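Local coordinates for protein beta-lactamase/D-alanine Carboxypeptidase (Yersinia pestis, PDB 3RJU) that probably cleaves D-alanine-ended peptides or beta-lactam rings through an active-site serine, as relatives in the serine beta-lactamase and penicillin-binding protein family do, at residues M26-I31 with V323-T328; K194-T199 with P233-H238. All coordinates share one frame; numbering follows the deposited sequence.

Contact 1 of 2, residues M26-I31 with V323-T328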
HETATM    1  N   MSE A  26      -4.833 -16.033   8.069  1.00  9.29           N
HETATM    2  CA  MSE A  26      -4.286 -15.622   6.777  1.00  8.57           C
HETATM    3  C   MSE A  26      -5.331 -15.717   5.677  1.00  9.54           C
HETATM    4  O   MSE A  26      -6.122 -16.680   5.632  1.00 10.67           O
HETATM    5  CB  MSE A  26      -3.088 -16.498   6.403  1.00  9.20           C
HETATM    6  CG  MSE A  26      -2.488 -16.167   5.042  1.00 11.83           C
HETATM    7 SE   MSE A  26      -0.889 -17.214   4.767  0.74 17.11          SE
HETATM    8  CE  MSE A  26      -1.143 -17.817   2.995  1.00 17.02           C
ATOM      9  N   ALA A  27      -5.335 -14.725   4.780  1.00  8.90           N
ATOM     10  CA  ALA A  27      -6.021 -14.868   3.507  1.00  8.33           C
ATOM     11  C   ALA A  27      -5.029 -14.632   2.375  1.00  8.32           C
ATOM     12  O   ALA A  27      -4.232 -13.690   2.411  1.00  9.68           O
ATOM     13  CB  ALA A  27      -7.195 -13.896   3.392  1.00  8.62           C
ATOM     14  N   LEU A  28      -5.105 -15.487   1.360  1.00  8.96           N
ATOM     15  CA  LEU A  28      -4.220 -15.427   0.203  1.00  7.70           C
ATOM     16  C   LEU A  28      -5.089 -15.361  -1.053  1.00  9.14           C
ATOM     17  O   LEU A  28      -6.019 -16.174  -1.218  1.00 10.45           O
ATOM     18  CB  LEU A  28      -3.335 -16.690   0.151  1.00  9.46           C
ATOM     19  CG  LEU A  28      -2.353 -16.811  -1.024  1.00 10.15           C
ATOM     20  CD1 LEU A  28      -1.208 -15.808  -0.923  1.00 11.18           C
ATOM     21  CD2 LEU A  28      -1.794 -18.233  -1.054  1.00 11.70           C
ATOM     22  N   VAL A  29      -4.781 -14.407  -1.931  1.00  8.40           N
ATOM     23  CA  VAL A  29      -5.525 -14.215  -3.160  1.00 10.15           C
ATOM     24  C   VAL A  29      -4.530 -14.263  -4.298  1.00  9.36           C
ATOM     25  O   VAL A  29      -3.582 -13.462  -4.338  1.00 10.02           O
ATOM     26  CB  VAL A  29      -6.228 -12.835  -3.200  1.00 10.24           C
ATOM     27  CG1 VAL A  29      -6.937 -12.626  -4.548  1.00  9.92           C
ATOM     28  CG2 VAL A  29      -7.215 -12.707  -2.037  1.00 13.47           C
ATOM     29  N   VAL A  30      -4.750 -15.189  -5.230  1.00 10.12           N
ATOM     30  CA  VAL A  30      -3.860 -15.351  -6.367  1.00  9.25           C
ATOM     31  C   VAL A  30      -4.651 -15.148  -7.650  1.00  9.77           C
ATOM     32  O   VAL A  30      -5.683 -15.797  -7.857  1.00 10.71           O
ATOM     33  CB  VAL A  30      -3.212 -16.767  -6.379  1.00  7.90           C
ATOM     34  CG1 VAL A  30      -2.290 -16.942  -7.588  1.00 10.27           C
ATOM     35  CG2 VAL A  30      -2.443 -17.021  -5.083  1.00  9.18           C
ATOM     36  N   ILE A  31      -4.161 -14.265  -8.519  1.00  8.79           N
ATOM     37  CA  ILE A  31      -4.751 -14.088  -9.836  1.00 10.48           C
ATOM     38  C   ILE A  31      -3.704 -14.483 -10.848  1.00 10.83           C
ATOM     39  O   ILE A  31      -2.596 -13.974 -10.811  1.00 11.24           O
ATOM     40  CB  ILE A  31      -5.181 -12.631 -10.105  1.00  9.83           C
ATOM     41  CG1 ILE A  31      -6.287 -12.214  -9.139  1.00 11.09           C
ATOM     42  CG2 ILE A  31      -5.662 -12.485 -11.565  1.00 10.84           C
ATOM     43  CD1 ILE A  31      -6.656 -10.726  -9.161  1.00 11.34           C
ATOM     44  N   VAL A 323      -0.259 -11.710  -6.621  1.00  7.74           N
ATOM     45  CA  VAL A 323      -0.561 -12.350  -5.357  1.00  8.46           C
ATOM     46  C   VAL A 323      -0.695 -11.297  -4.276  1.00  7.65           C
ATOM     47  O   VAL A 323       0.152 -10.418  -4.145  1.00  8.83           O
ATOM     48  CB  VAL A 323       0.533 -13.337  -4.960  1.00  8.72           C
ATOM     49  CG1 VAL A 323       0.194 -13.939  -3.613  1.00  9.06           C
ATOM     50  CG2 VAL A 323       0.641 -14.434  -6.035  1.00  9.48           C
ATOM     51  N   PHE A 324      -1.783 -11.375  -3.523  1.00  7.45           N
ATOM     52  CA  PHE A 324      -1.976 -10.537  -2.350  1.00  7.52           C
ATOM     53  C   PHE A 324      -2.118 -11.445  -1.132  1.00  7.52           C
ATOM     54  O   PHE A 324      -2.864 -12.439  -1.167  1.00  9.47           O
ATOM     55  CB  PHE A 324      -3.262  -9.720  -2.481  1.00  8.22           C
ATOM     56  CG  PHE A 324      -3.637  -8.978  -1.224  1.00  8.37           C
ATOM     57  CD1 PHE A 324      -2.871  -7.893  -0.789  1.00  8.23           C
ATOM     58  CD2 PHE A 324      -4.750  -9.348  -0.479  1.00  8.50           C
ATOM     59  CE1 PHE A 324      -3.201  -7.199   0.369  1.00  9.09           C
ATOM     60  CE2 PHE A 324      -5.082  -8.660   0.681  1.00 10.64           C
ATOM     61  CZ  PHE A 324      -4.308  -7.576   1.101  1.00  9.74           C
ATOM     62  N   VAL A 325      -1.441 -11.096  -0.044  1.00  7.18           N
ATOM     63  CA  VAL A 325      -1.566 -11.883   1.167  1.00  7.43           C
ATOM     64  C   VAL A 325      -1.750 -10.963   2.359  1.00  7.06           C
ATOM     65  O   VAL A 325      -1.207  -9.859   2.406  1.00  8.56           O
ATOM     66  CB  VAL A 325      -0.330 -12.823   1.393  1.00  8.27           C
ATOM     67  CG1 VAL A 325       0.940 -12.005   1.558  1.00  9.99           C
ATOM     68  CG2 VAL A 325      -0.558 -13.723   2.591  1.00 10.91           C
ATOM     69  N   VAL A 326      -2.562 -11.406   3.307  1.00  8.36           N
ATOM     70  CA  VAL A 326      -2.744 -10.672   4.543  1.00  9.55           C
ATOM     71  C   VAL A 326      -2.631 -11.683   5.684  1.00  9.40           C
ATOM     72  O   VAL A 326      -3.210 -12.792   5.623  1.00  9.85           O
ATOM     73  CB  VAL A 326      -4.100  -9.899   4.618  1.00  9.82           C
ATOM     74  CG1 VAL A 326      -5.301 -10.810   4.315  1.00 10.34           C
ATOM     75  CG2 VAL A 326      -4.238  -9.241   6.002  1.00  9.86           C
ATOM     76  N   VAL A 327      -1.864 -11.320   6.699  1.00  8.31           N
ATOM     77  CA  VAL A 327      -1.682 -12.160   7.873  1.00  9.17           C
ATOM     78  C   VAL A 327      -1.901 -11.330   9.123  1.00  7.79           C
ATOM     79  O   VAL A 327      -1.478 -10.180   9.197  1.00  8.22           O
ATOM     80  CB  VAL A 327      -0.229 -12.752   7.872  1.00  8.85           C
ATOM     81  CG1 VAL A 327       0.285 -13.067   9.288  1.00  9.12           C
ATOM     82  CG2 VAL A 327      -0.122 -13.959   6.935  1.00  9.29           C
ATOM     83  N   THR A 328      -2.591 -11.891  10.107  1.00  8.28           N
ATOM     84  CA  THR A 328      -2.561 -11.319  11.441  1.00  9.28           C
ATOM     85  C   THR A 328      -1.392 -11.941  12.238  1.00  9.53           C
ATOM     86  O   THR A 328      -1.199 -13.163  12.253  1.00  9.74           O
ATOM     87  CB  THR A 328      -3.892 -11.534  12.166  1.00  9.59           C
ATOM     88  OG1 THR A 328      -4.329 -12.878  11.930  1.00  9.70           O
ATOM     89  CG2 THR A 328      -4.959 -10.568  11.656  1.00 10.08           C
TER

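Contact 2 of 2, residues K194-T199 with P233-H238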
ATOM      1  N   LYS A 194     -17.077  -2.686  -1.513  1.00 12.62           N
ATOM      2  CA  LYS A 194     -18.079  -2.176  -0.594  1.00 14.22           C
ATOM      3  C   LYS A 194     -17.594  -2.206   0.838  1.00 14.25           C
ATOM      4  O   LYS A 194     -18.263  -1.679   1.722  1.00 15.31           O
ATOM      5  CB  LYS A 194     -19.344  -3.017  -0.700  1.00 16.40           C
ATOM      6  CG  LYS A 194     -19.051  -4.485  -0.436  1.00 20.25           C
ATOM      7  CD  LYS A 194     -20.230  -5.402  -0.690  1.00 23.74           C
ATOM      8  CE  LYS A 194     -19.798  -6.859  -0.534  1.00 24.62           C
ATOM      9  NZ  LYS A 194     -20.903  -7.809  -0.866  1.00 28.46           N
ATOM     10  N   ASN A 195     -16.448  -2.838   1.073  1.00 12.02           N
ATOM     11  CA  ASN A 195     -15.893  -2.869   2.425  1.00 11.87           C
ATOM     12  C   ASN A 195     -14.534  -2.198   2.543  1.00 11.71           C
ATOM     13  O   ASN A 195     -13.776  -2.486   3.468  1.00 12.46           O
ATOM     14  CB  ASN A 195     -15.814  -4.313   2.932  1.00 12.13           C
ATOM     15  CG  ASN A 195     -17.160  -4.848   3.337  1.00 13.86           C
ATOM     16  OD1 ASN A 195     -17.870  -4.212   4.103  1.00 14.95           O
ATOM     17  ND2 ASN A 195     -17.538  -6.000   2.792  1.00 13.77           N
ATOM     18  N   THR A 196     -14.221  -1.312   1.600  1.00 11.15           N
ATOM     19  CA  THR A 196     -12.922  -0.645   1.579  1.00 10.91           C
ATOM     20  C   THR A 196     -13.131   0.808   1.994  1.00 10.88           C
ATOM     21  O   THR A 196     -13.839   1.564   1.315  1.00 12.09           O
ATOM     22  CB  THR A 196     -12.243  -0.766   0.195  1.00 10.20           C
ATOM     23  OG1 THR A 196     -12.031  -2.155  -0.110  1.00 10.27           O
ATOM     24  CG2 THR A 196     -10.892  -0.030   0.163  1.00 11.86           C
ATOM     25  N   THR A 197     -12.545   1.188   3.129  1.00  9.46           N
ATOM     26  CA  THR A 197     -13.000   2.379   3.824  1.00  9.94           C
ATOM     27  C   THR A 197     -11.983   2.860   4.855  1.00 10.72           C
ATOM     28  O   THR A 197     -11.147   2.082   5.314  1.00 10.37           O
ATOM     29  CB  THR A 197     -14.352   2.098   4.540  1.00 12.63           C
ATOM     30  OG1 THR A 197     -14.841   3.302   5.143  1.00 14.04           O
ATOM     31  CG2 THR A 197     -14.205   1.014   5.617  1.00 13.67           C
ATOM     32  N   LEU A 198     -12.060   4.147   5.199  1.00 10.65           N
ATOM     33  CA  LEU A 198     -11.315   4.736   6.303  1.00 11.49           C
ATOM     34  C   LEU A 198     -12.240   4.964   7.487  1.00 12.73           C
ATOM     35  O   LEU A 198     -11.807   5.385   8.562  1.00 13.65           O
ATOM     36  CB  LEU A 198     -10.714   6.081   5.884  1.00 11.78           C
ATOM     37  CG  LEU A 198      -9.643   6.017   4.801  1.00 10.39           C
ATOM     38  CD1 LEU A 198      -9.506   7.361   4.073  1.00 11.59           C
ATOM     39  CD2 LEU A 198      -8.307   5.544   5.382  1.00 10.68           C
ATOM     40  N   THR A 199     -13.519   4.680   7.293  1.00 13.72           N
ATOM     41  CA  THR A 199     -14.517   4.953   8.313  1.00 15.20           C
ATOM     42  C   THR A 199     -15.473   3.760   8.460  1.00 14.55           C
ATOM     43  O   THR A 199     -16.651   3.838   8.095  1.00 14.55           O
ATOM     44  CB  THR A 199     -15.318   6.231   7.957  1.00 17.18           C
ATOM     45  OG1 THR A 199     -15.921   6.071   6.667  1.00 18.91           O
ATOM     46  CG2 THR A 199     -14.386   7.452   7.895  1.00 16.27           C
ATOM     47  N   PRO A 233     -10.348  -9.431   1.697  1.00  9.52           N
ATOM     48  CA  PRO A 233      -9.699 -10.150   0.604  1.00 11.05           C
ATOM     49  C   PRO A 233     -10.460 -10.011  -0.724  1.00 10.19           C
ATOM     50  O   PRO A 233      -9.831  -9.783  -1.757  1.00 10.99           O
ATOM     51  CB  PRO A 233      -9.700 -11.601   1.101  1.00 10.60           C
ATOM     52  CG  PRO A 233      -9.578 -11.442   2.627  1.00 10.03           C
ATOM     53  CD  PRO A 233     -10.488 -10.261   2.909  1.00  8.91           C
ATOM     54  N   GLU A 234     -11.784 -10.115  -0.715  1.00 11.07           N
ATOM     55  CA  GLU A 234     -12.512 -10.073  -1.983  1.00 11.08           C
ATOM     56  C   GLU A 234     -12.427  -8.677  -2.633  1.00 10.65           C
ATOM     57  O   GLU A 234     -12.320  -8.567  -3.864  1.00 11.74           O
ATOM     58  CB  GLU A 234     -13.975 -10.552  -1.817  1.00 11.94           C
ATOM     59  CG  GLU A 234     -14.863  -9.573  -1.081  1.00 13.27           C
ATOM     60  CD  GLU A 234     -16.201 -10.161  -0.679  1.00 15.23           C
ATOM     61  OE1 GLU A 234     -16.513 -11.308  -1.092  1.00 17.72           O
ATOM     62  OE2 GLU A 234     -16.952  -9.468   0.044  1.00 15.54           O
ATOM     63  N   ASP A 235     -12.464  -7.619  -1.825  1.00 10.15           N
ATOM     64  CA  ASP A 235     -12.328  -6.265  -2.380  1.00 10.97           C
ATOM     65  C   ASP A 235     -10.946  -6.107  -2.998  1.00 10.37           C
ATOM     66  O   ASP A 235     -10.808  -5.520  -4.088  1.00 11.47           O
ATOM     67  CB  ASP A 235     -12.500  -5.181  -1.307  1.00 10.64           C
ATOM     68  CG  ASP A 235     -13.958  -4.904  -0.955  1.00 11.10           C
ATOM     69  OD1 ASP A 235     -14.862  -5.671  -1.341  1.00 11.77           O
ATOM     70  OD2 ASP A 235     -14.202  -3.897  -0.270  1.00 11.91           O
HETATM   71  N   MSE A 236      -9.923  -6.598  -2.299  1.00  9.01           N
HETATM   72  CA  MSE A 236      -8.553  -6.477  -2.783  1.00  9.17           C
HETATM   73  C   MSE A 236      -8.316  -7.296  -4.039  1.00  9.67           C
HETATM   74  O   MSE A 236      -7.512  -6.896  -4.897  1.00 10.19           O
HETATM   75  CB  MSE A 236      -7.538  -6.834  -1.688  1.00 10.20           C
HETATM   76  CG  MSE A 236      -7.574  -5.879  -0.501  1.00 11.36           C
HETATM   77 SE   MSE A 236      -7.282  -4.020  -1.046  0.76 12.10          SE
HETATM   78  CE  MSE A 236      -5.587  -4.315  -1.934  1.00 10.53           C
ATOM     79  N   GLN A 237      -9.007  -8.434  -4.165  1.00  9.70           N
ATOM     80  CA  GLN A 237      -8.947  -9.186  -5.416  1.00 10.20           C
ATOM     81  C   GLN A 237      -9.380  -8.290  -6.589  1.00 10.08           C
ATOM     82  O   GLN A 237      -8.721  -8.231  -7.632  1.00 10.28           O
ATOM     83  CB  GLN A 237      -9.843 -10.430  -5.378  1.00 10.65           C
ATOM     84  CG  GLN A 237      -9.838 -11.209  -6.672  1.00 11.76           C
ATOM     85  CD  GLN A 237     -11.020 -12.170  -6.785  1.00 14.93           C
ATOM     86  OE1 GLN A 237     -11.449 -12.759  -5.789  1.00 18.43           O
ATOM     87  NE2 GLN A 237     -11.551 -12.328  -8.000  1.00 15.77           N
ATOM     88  N   HIS A 238     -10.511  -7.607  -6.422  1.00  9.90           N
ATOM     89  CA  HIS A 238     -11.036  -6.751  -7.480  1.00 12.14           C
ATOM     90  C   HIS A 238     -10.079  -5.608  -7.818  1.00 11.49           C
ATOM     91  O   HIS A 238      -9.896  -5.287  -8.994  1.00 13.66           O
ATOM     92  CB  HIS A 238     -12.429  -6.224  -7.112  1.00 16.61           C
ATOM     93  CG  HIS A 238     -13.453  -7.305  -6.964  1.00 22.88           C
ATOM     94  ND1 HIS A 238     -13.674  -8.253  -7.940  1.00 27.35           N
ATOM     95  CD2 HIS A 238     -14.307  -7.600  -5.954  1.00 25.43           C
ATOM     96  CE1 HIS A 238     -14.619  -9.086  -7.540  1.00 28.66           C
ATOM     97  NE2 HIS A 238     -15.019  -8.712  -6.336  1.00 28.54           N
TER
HETATM   98  O   HOH W   1     -19.558  -9.874   0.429  1.00 35.21           O
HETATM   99  O   HOH W   2     -15.950  -7.103   0.743  1.00 14.29           O

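Contact 1 of 2, residues M26-I31 with V323-T328
Ala27 pairs with Val326 and Val29 with Phe324 through the backbone, both as antiparallel hydrogen-bonded pairs, and the axes of the two segments approach to 4.8 Å, with N-to-C directions 176° apart. Each pair closes a two-bond ring; Phe324 N reaches Val29 O at 2.9 Å and 170°, and the bond from Ala27 N to Val326 O is the more bent of the two. CA-H groups lean on the same carbonyls, the closest being Met26 CA on Val326 O at 3.2 Å. Met26, Leu28, Val30, Val323, Val325 and Val327 share one face. There Leu28, with CG anti to its N (chi1 179°), sends CD1 across the strand gap to Val323 CG1 at 3.6 Å and beside Val325 CB. Met26, a selenomethionine, lays CG against Val327 CG2 at 3.7 Å, while its chain bends at chi3 and its SE and CE pass near Val325 CG2. Val30 and Val323 stand alongside each other, methyl to methyl. On the other face Ala27 CB meets Val326 CG1 at 3.7 Å, and Val29 CG2 comes to the edge of the Phe324 ring. Helix 336-349 covers the first face through Met338, Val342 and Leu349; helix 233-241 packs on the second. This pairing of an N-terminal strand with the last strand, inside an antiparallel sheet with helices on both faces, is characteristic of the alpha/beta domain of serine beta-lactamases and penicillin-binding proteins.

Contact 2 of 2, residues K194-T199 with P233-H238
Direct hydrogen bonds converge on one carboxylate oxygen: Asp235 OD2 accepts from Asn195 N at 2.8 Å on its syn side and from Thr196 OG1, also at 2.8 Å, on its anti side. Asp235 CG lies anti to the carbonyl carbon (chi1 -79°), which carries the carboxylate out from the helix to the loop. Two donors on different lone pairs fix the rotation of this buried group and would probably favour its charged form. Thr196 OG1 is also bonded to Ser231 OG. Water bridges serve the outer edge. One water takes a hydrogen from Asn195 ND2 and gives its own to Asp235 OD1 and Glu234 OE2, so the two acids share a solvent link; Asn195 OD1 is held separately by Arg207 and Gln204. A second water joins Lys194 NZ, at 2.8 Å, to Glu234 OE2. The charge attraction is looser, since Lys194 NZ stays 4.4 Å from Glu234 OE2 and the extended lysine instead brings CE to 3.9 Å from that oxygen. The loop after helix 179-191 is thereby tied to the first turn of helix 233-241, whose Pro233 and Gln237 rest on strand 25-32.

Contacts 1 and 2 have centres about 13 Å apart and meet through helix 233-241. Pro233 CG lies 3.5 Å from Ala27 CB, Gln237 CB packs on Val29 CG1, and Met236 CB touches the Phe324 ring at CE2. The helix therefore lies between the sheet of contact 1 and the 194-199 loop of contact 2, presenting apolar atoms to the strands and acidic side chains to the loop. Along the chain the order is 26-31, 194-199, 233-238, 323-328, so both segments of contact 2 fall in the long interval between the paired strands. Contact 1 joins the two ends of the chain, contact 2 two parts of its middle, and helix 233-241, resting on the sheet, connects the two.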